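Local coordinates for monosaccharide ABC transporter substrate-binding protein, CUT2 family (Bradyrhizobium sp., PDB 4YHS) that probably binds a sugar or related solute in the periplasm and delivers it to an ABC transporter of the CUT2 family, at residues 230-233 / 234-238; 250-253 / 254-258; 281-284 / 285-289. One frame throughout, in Å; residues are numbered along the deposited sequence.

Contact 1 (230-233 / 234-238); sequences VQAK and LVEDA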
loop_
_atom_site.group_PDB
_atom_site.type_symbol
_atom_site.label_atom_id
_atom_site.label_comp_id
_atom_site.label_asym_id
_atom_site.label_seq_id
_atom_site.Cartn_x
_atom_site.Cartn_y
_atom_site.Cartn_z
ATOM N N VAL A 230 4.699 -19.434 10.785
ATOM C CA VAL A 230 3.281 -19.446 11.109
ATOM C C VAL A 230 2.437 -19.651 9.846
ATOM O O VAL A 230 1.583 -20.533 9.801
ATOM C CB VAL A 230 2.873 -18.132 11.812
ATOM C CG1 VAL A 230 1.361 -17.997 11.889
ATOM C CG2 VAL A 230 3.486 -18.062 13.215
ATOM N N GLN A 231 2.685 -18.839 8.832
ATOM C CA GLN A 231 1.925 -18.913 7.566
ATOM C C GLN A 231 2.235 -20.192 6.774
ATOM O O GLN A 231 1.335 -20.809 6.187
ATOM C CB GLN A 231 2.196 -17.690 6.699
ATOM C CG GLN A 231 1.664 -16.332 7.243
ATOM C CD GLN A 231 0.166 -16.303 7.464
ATOM O OE1 GLN A 231 -0.585 -16.756 6.627
ATOM N NE2 GLN A 231 -0.270 -15.759 8.599
ATOM N N ALA A 232 3.491 -20.617 6.757
ATOM C CA ALA A 232 3.815 -21.901 6.127
ATOM C C ALA A 232 3.057 -23.075 6.763
ATOM O O ALA A 232 2.524 -23.936 6.050
ATOM C CB ALA A 232 5.312 -22.145 6.172
ATOM N N LYS A 233 2.992 -23.110 8.100
ATOM C CA LYS A 233 2.289 -24.166 8.815
ATOM C C LYS A 233 0.794 -24.137 8.475
ATOM O O LYS A 233 0.210 -25.180 8.235
ATOM C CB LYS A 233 2.535 -24.025 10.331
ATOM C CG LYS A 233 1.709 -24.947 11.235
ATOM C CD LYS A 233 2.019 -26.409 11.044
ATOM C CE LYS A 233 1.290 -27.244 12.100
ATOM N NZ LYS A 233 1.213 -28.673 11.697
ATOM N N LEU A 234 0.196 -22.953 8.394
ATOM C CA LEU A 234 -1.200 -22.855 7.964
ATOM C C LEU A 234 -1.406 -23.449 6.554
ATOM O O LEU A 234 -2.357 -24.196 6.310
ATOM C CB LEU A 234 -1.670 -21.397 7.987
ATOM C CG LEU A 234 -1.672 -20.710 9.356
ATOM C CD1 LEU A 234 -1.929 -19.198 9.211
ATOM C CD2 LEU A 234 -2.642 -21.369 10.325
ATOM N N VAL A 235 -0.535 -23.093 5.622
ATOM C CA VAL A 235 -0.680 -23.588 4.249
ATOM C C VAL A 235 -0.467 -25.103 4.221
ATOM O O VAL A 235 -1.237 -25.833 3.579
ATOM C CB VAL A 235 0.285 -22.882 3.284
ATOM C CG1 VAL A 235 0.236 -23.539 1.900
ATOM C CG2 VAL A 235 -0.055 -21.428 3.153
ATOM N N GLU A 236 0.539 -25.588 4.945
ATOM C CA GLU A 236 0.773 -27.037 5.042
ATOM C C GLU A 236 -0.485 -27.760 5.502
ATOM O O GLU A 236 -0.955 -28.714 4.873
ATOM C CB GLU A 236 1.921 -27.345 6.002
ATOM C CG GLU A 236 3.296 -26.988 5.489
ATOM C CD GLU A 236 4.350 -27.048 6.583
ATOM O OE1 GLU A 236 4.358 -28.046 7.333
ATOM O OE2 GLU A 236 5.155 -26.094 6.704
ATOM N N ASP A 237 -1.046 -27.282 6.607
ATOM C CA ASP A 237 -2.211 -27.903 7.197
ATOM C C ASP A 237 -3.391 -27.882 6.235
ATOM O O ASP A 237 -4.133 -28.859 6.157
ATOM C CB ASP A 237 -2.579 -27.202 8.508
ATOM C CG ASP A 237 -1.611 -27.518 9.636
ATOM O OD1 ASP A 237 -0.813 -28.477 9.519
ATOM O OD2 ASP A 237 -1.663 -26.790 10.650
ATOM N N ALA A 238 -3.520 -26.796 5.469
ATOM C CA ALA A 238 -4.609 -26.671 4.512
ATOM C C ALA A 238 -4.459 -27.690 3.371
ATOM O O ALA A 238 -5.429 -28.353 2.992
ATOM C CB ALA A 238 -4.673 -25.263 3.965
#

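Contact 2 (250-253 / 254-258); sequences GTAV and TAEAA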
loop_
_atom_site.group_PDB
_atom_site.type_symbol
_atom_site.label_atom_id
_atom_site.label_comp_id
_atom_site.label_asym_id
_atom_site.label_seq_id
_atom_site.Cartn_x
_atom_site.Cartn_y
_atom_site.Cartn_z
ATOM N N GLY A 250 -3.370 -15.121 0.038
ATOM C CA GLY A 250 -3.351 -14.488 1.348
ATOM C C GLY A 250 -2.266 -13.434 1.440
ATOM O O GLY A 250 -1.997 -12.747 0.459
ATOM N N THR A 251 -1.651 -13.274 2.608
ATOM C CA THR A 251 -0.650 -12.230 2.732
ATOM C C THR A 251 0.549 -12.526 1.831
ATOM O O THR A 251 0.785 -13.671 1.390
ATOM C CB THR A 251 -0.127 -12.055 4.164
ATOM O OG1 THR A 251 0.730 -13.147 4.489
ATOM C CG2 THR A 251 -1.287 -11.972 5.192
ATOM N N ALA A 252 1.334 -11.488 1.582
ATOM C CA ALA A 252 2.570 -11.662 0.819
ATOM C C ALA A 252 3.479 -12.655 1.514
ATOM O O ALA A 252 4.141 -13.468 0.870
ATOM C CB ALA A 252 3.278 -10.313 0.636
ATOM N N VAL A 253 3.519 -12.600 2.840
ATOM C CA VAL A 253 4.305 -13.555 3.614
ATOM C C VAL A 253 3.873 -15.000 3.298
ATOM O O VAL A 253 4.700 -15.916 3.161
ATOM C CB VAL A 253 4.165 -13.276 5.125
ATOM C CG1 VAL A 253 4.886 -14.342 5.944
ATOM C CG2 VAL A 253 4.721 -11.889 5.422
ATOM N N THR A 254 2.561 -15.195 3.215
ATOM C CA THR A 254 1.978 -16.496 2.912
ATOM C C THR A 254 2.395 -16.989 1.518
ATOM O O THR A 254 2.834 -18.140 1.333
ATOM C CB THR A 254 0.434 -16.436 2.940
ATOM O OG1 THR A 254 -0.029 -15.755 4.116
ATOM C CG2 THR A 254 -0.136 -17.833 2.931
ATOM N N ALA A 255 2.245 -16.116 0.534
ATOM C CA ALA A 255 2.581 -16.473 -0.866
ATOM C C ALA A 255 4.069 -16.760 -0.991
ATOM O O ALA A 255 4.452 -17.729 -1.643
ATOM C CB ALA A 255 2.198 -15.376 -1.791
ATOM N N GLU A 256 4.908 -15.931 -0.372
ATOM C CA GLU A 256 6.350 -16.184 -0.449
ATOM C C GLU A 256 6.731 -17.495 0.213
ATOM O O GLU A 256 7.501 -18.275 -0.353
ATOM C CB GLU A 256 7.147 -15.044 0.166
ATOM C CG GLU A 256 6.952 -13.720 -0.531
ATOM C CD GLU A 256 7.712 -12.582 0.159
ATOM O OE1 GLU A 256 7.105 -11.522 0.456
ATOM O OE2 GLU A 256 8.918 -12.771 0.394
ATOM N N ALA A 257 6.178 -17.765 1.399
ATOM C CA ALA A 257 6.512 -18.993 2.112
ATOM C C ALA A 257 5.953 -20.229 1.392
ATOM O O ALA A 257 6.571 -21.297 1.431
ATOM C CB ALA A 257 6.008 -18.921 3.583
ATOM N N ALA A 258 4.826 -20.076 0.687
ATOM C CA ALA A 258 4.157 -21.206 0.027
ATOM C C ALA A 258 4.954 -21.733 -1.173
ATOM O O ALA A 258 4.821 -22.899 -1.557
ATOM C CB ALA A 258 2.744 -20.792 -0.415
#

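Contact 3 (281-284 / 285-289); sequences GVYE and GIKRG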
loop_
_atom_site.group_PDB
_atom_site.type_symbol
_atom_site.label_atom_id
_atom_site.label_comp_id
_atom_site.label_asym_id
_atom_site.label_seq_id
_atom_site.Cartn_x
_atom_site.Cartn_y
_atom_site.Cartn_z
ATOM N N GLY A 281 9.678 -9.926 -2.573
ATOM C CA GLY A 281 9.624 -11.378 -2.674
ATOM C C GLY A 281 8.472 -11.836 -3.564
ATOM O O GLY A 281 8.616 -12.731 -4.388
ATOM N N VAL A 282 7.315 -11.199 -3.421
ATOM C CA VAL A 282 6.185 -11.519 -4.285
ATOM C C VAL A 282 6.481 -11.132 -5.748
ATOM O O VAL A 282 6.226 -11.901 -6.678
ATOM C CB VAL A 282 4.910 -10.831 -3.802
ATOM C CG1 VAL A 282 3.748 -10.958 -4.848
ATOM C CG2 VAL A 282 4.486 -11.417 -2.455
ATOM N N TYR A 283 7.097 -9.974 -5.940
ATOM C CA TYR A 283 7.477 -9.486 -7.274
ATOM C C TYR A 283 8.406 -10.496 -7.956
ATOM O O TYR A 283 8.196 -10.873 -9.108
ATOM C CB TYR A 283 8.127 -8.100 -7.120
ATOM C CG TYR A 283 8.424 -7.345 -8.401
ATOM C CD1 TYR A 283 7.473 -6.524 -8.991
ATOM C CD2 TYR A 283 9.656 -7.433 -8.997
ATOM C CE1 TYR A 283 7.766 -5.822 -10.170
ATOM C CE2 TYR A 283 9.948 -6.736 -10.147
ATOM C CZ TYR A 283 9.008 -5.921 -10.714
ATOM O OH TYR A 283 9.326 -5.263 -11.883
ATOM N N GLU A 284 9.435 -10.942 -7.248
ATOM C CA GLU A 284 10.395 -11.848 -7.849
ATOM C C GLU A 284 9.698 -13.166 -8.184
ATOM O O GLU A 284 9.940 -13.768 -9.230
ATOM C CB GLU A 284 11.582 -12.073 -6.913
ATOM C CG GLU A 284 12.563 -13.113 -7.389
ATOM C CD GLU A 284 13.316 -12.718 -8.682
ATOM O OE1 GLU A 284 13.263 -11.548 -9.114
ATOM O OE2 GLU A 284 13.963 -13.602 -9.278
ATOM N N GLY A 285 8.803 -13.582 -7.298
ATOM C CA GLY A 285 8.022 -14.779 -7.506
ATOM C C GLY A 285 7.197 -14.736 -8.792
ATOM O O GLY A 285 7.128 -15.724 -9.499
ATOM N N ILE A 286 6.568 -13.600 -9.082
ATOM C CA ILE A 286 5.773 -13.419 -10.299
ATOM C C ILE A 286 6.686 -13.490 -11.493
ATOM O O ILE A 286 6.412 -14.215 -12.447
ATOM C CB ILE A 286 4.962 -12.068 -10.270
ATOM C CG1 ILE A 286 3.918 -12.118 -9.146
ATOM C CG2 ILE A 286 4.261 -11.804 -11.631
ATOM C CD1 ILE A 286 3.210 -10.826 -8.807
ATOM N N LYS A 287 7.804 -12.773 -11.416
ATOM C CA LYS A 287 8.793 -12.807 -12.474
ATOM C C LYS A 287 9.249 -14.232 -12.799
ATOM O O LYS A 287 9.340 -14.613 -13.953
ATOM C CB LYS A 287 10.005 -11.949 -12.080
ATOM C CG LYS A 287 9.905 -10.510 -12.507
ATOM C CD LYS A 287 11.167 -9.751 -12.120
ATOM C CE LYS A 287 11.864 -9.080 -13.307
ATOM N NZ LYS A 287 12.520 -9.949 -14.306
ATOM N N ARG A 288 9.488 -15.028 -11.765
ATOM C CA ARG A 288 10.021 -16.369 -11.937
ATOM C C ARG A 288 8.944 -17.435 -12.226
ATOM O O ARG A 288 9.268 -18.611 -12.419
ATOM C CB ARG A 288 10.815 -16.764 -10.691
ATOM C CG ARG A 288 12.140 -16.108 -10.558
ATOM C CD ARG A 288 12.635 -16.387 -9.181
ATOM N NE ARG A 288 13.986 -15.906 -8.946
ATOM C CZ ARG A 288 14.636 -16.068 -7.799
ATOM N NH1 ARG A 288 14.053 -16.701 -6.786
ATOM N NH2 ARG A 288 15.866 -15.598 -7.662
ATOM N N GLY A 289 7.678 -17.033 -12.268
ATOM C CA GLY A 289 6.596 -17.957 -12.591
ATOM C C GLY A 289 6.093 -18.771 -11.407
ATOM O O GLY A 289 5.307 -19.689 -11.585
#

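Contact 1 (230-233 / 234-238)
Leu234 opens the run 234-238 by reaching back over the preceding turn of the helix: its amide donates to Val230 O at 3.1 Å, and its CD1 methyl lies across the end of Gln231, 3.8 Å from OE1 and about as far from NE2. This methyl covers the carboxamide of Gln231, whose polar atoms are both satisfied outside 230-238, OE1 hydrogen-bonded to Thr254 OG1 and NE2 to Asp225 O, which fixes its rotation. The same CD1 is only loosely placed beside Val230 CG1, at 4.4 Å. Val235 comes next, its amide bonded to Gln231 O and its CG2 beside the backbone N, which sets that methyl 3.4 Å from the same oxygen. The stretch belongs to helix 228-241, in the domain built round the parallel sheet of strands 216-218, 186-191, 247-250 and 272-275, as in periplasmic binding proteins. Its inner face, carrying Gln231, Leu234, Val235 and Ala238, rests on Phe191 of strand 186-191, and Val235 also packs on helix 252-264. At Glu236 the amide bonds to Ala232 O, and the extended side chain runs back past that carbonyl, bringing OE2 to 4.0 Å from Ala232 CB. Asp237 forms the salt bridge of the outer face: OD1 receives Lys233 NZ at 3.0 Å on its syn lone pair, the side of OD2. Lys233 gets there with CG anti to its own backbone N (chi1 172°) and a bend at chi2 (64°), which lays CE 3.3 Å from Asp237 OD2. Below this pair, the Asp237 amide bonds to Lys233 O.

Contact 2 (250-253 / 254-258)
Three successive i to i+4 bonds, from the amides of Ala255, Glu256 and Ala257 to the carbonyls of Thr251, Ala252 and Val253, wind Thr251 and the residues after it into the first turn of a helix. Thr251 occupies the N-cap position, and its hydroxyl meets the next polar side chain of the turn: Thr251 OG1 donates to Thr254 OG1 over 2.7 Å, the two side chains standing at about a right angle. With chi1 at 73°, Thr251 OG1 sits between its own backbone N and carbonyl carbon and faces the turn, 3.0 Å from Thr254 N. Thr254 answers with OG1 beside its backbone N (chi1 -47°), turned back to the cap, while its CB lies 3.2 Å from Thr251 O. The hydroxyl of Thr254 also reaches helix 228-241, so this buried oxygen joins the cap to another helix. Round the turn, Glu256 extends its chain back over Ala252: CG is 3.2 Å from Ala252 O, and OE1 comes to 4.0 Å from Ala252 CB. The carboxylate finds its polar partner in Thr279, whose OG1 hydrogen-bonds Glu256 OE1. Ala257 CB lies 3.3 Å from Val253 O, close beside the carbonyl that its amide uses. The contact forms the strand-to-helix turn of the beta-alpha-beta unit of strand 247-250, helix 252-264 and strand 272-275. Gly250 is backbone-bonded to Leu274 and Phe276, and Thr251 to Phe191, while Val253 and Thr254 face helix 228-241 and Ala252 and Glu256 face helix 280-287.

Contact 3 (281-284 / 285-289)
The side chain of Glu284 sets out with CG anti to the backbone N (chi1 174°) and then bends at chi2 (66°), a course that carries its carboxylate along the helix toward the C-terminal end and Arg288, whose chain runs extended from CG to NE. They pair as a salt bridge in the model, but Glu284 OE2 and Arg288 NE are placed too close together, so the pairing is doubtful in detail. As modelled, Glu284 CG lies over one guanidinium face, offset toward its rim. One residue earlier, Tyr283 and Lys287 meet obliquely through ring atom CE2 and methylene CD, 3.8 Å apart. On the buried flank, Val282 CG1 touches Ile286 CD1 at 4.0 Å, and Ile286 CG1 approaches Val282 O to 3.4 Å. Beneath these pairs the backbone repeats its i to i+4 bonds, ending with Arg288 N to Glu284 O at 2.9 Å. Positive phi at Gly289 (84°) and two bonds back into the last turn, one of them Gly289 N to Ile286 O at 3.1 Å, make a Schellman motif, which ends the helix. Helix 280-287 lies beside helix 252-264, where Val282 packs on Ala252 and Glu256, and the amide of Val282 donates to Thr279 OG1. Tyr283 and Ile286 also meet Ile335, and Tyr283 touches Gln340 and Leu344, while Gly285 is backbone-bonded to Ile291 on the way to strand 293-296.

From the N terminus the three contacts follow in series, none nested in or crossing another, and each closes only a turn of helix. Contact 1 comes first, within helix 228-241; contact 2 follows strand 247-250 at the start of helix 252-264, and contact 3 ends helix 280-287 after strand 272-275. Contact 2 is the middle piece. Gln231 and Val235 join it to contact 1 through Thr254, with Ala232 CB against Ala257 CB, and its Ala252 and Glu256 meet Val282 and Gly281 of contact 3. Contacts 1 and 3 do not touch, their nearest atoms being about 11 Å apart. Through contact 2, these three helices of the domain built on the parallel sheet are joined.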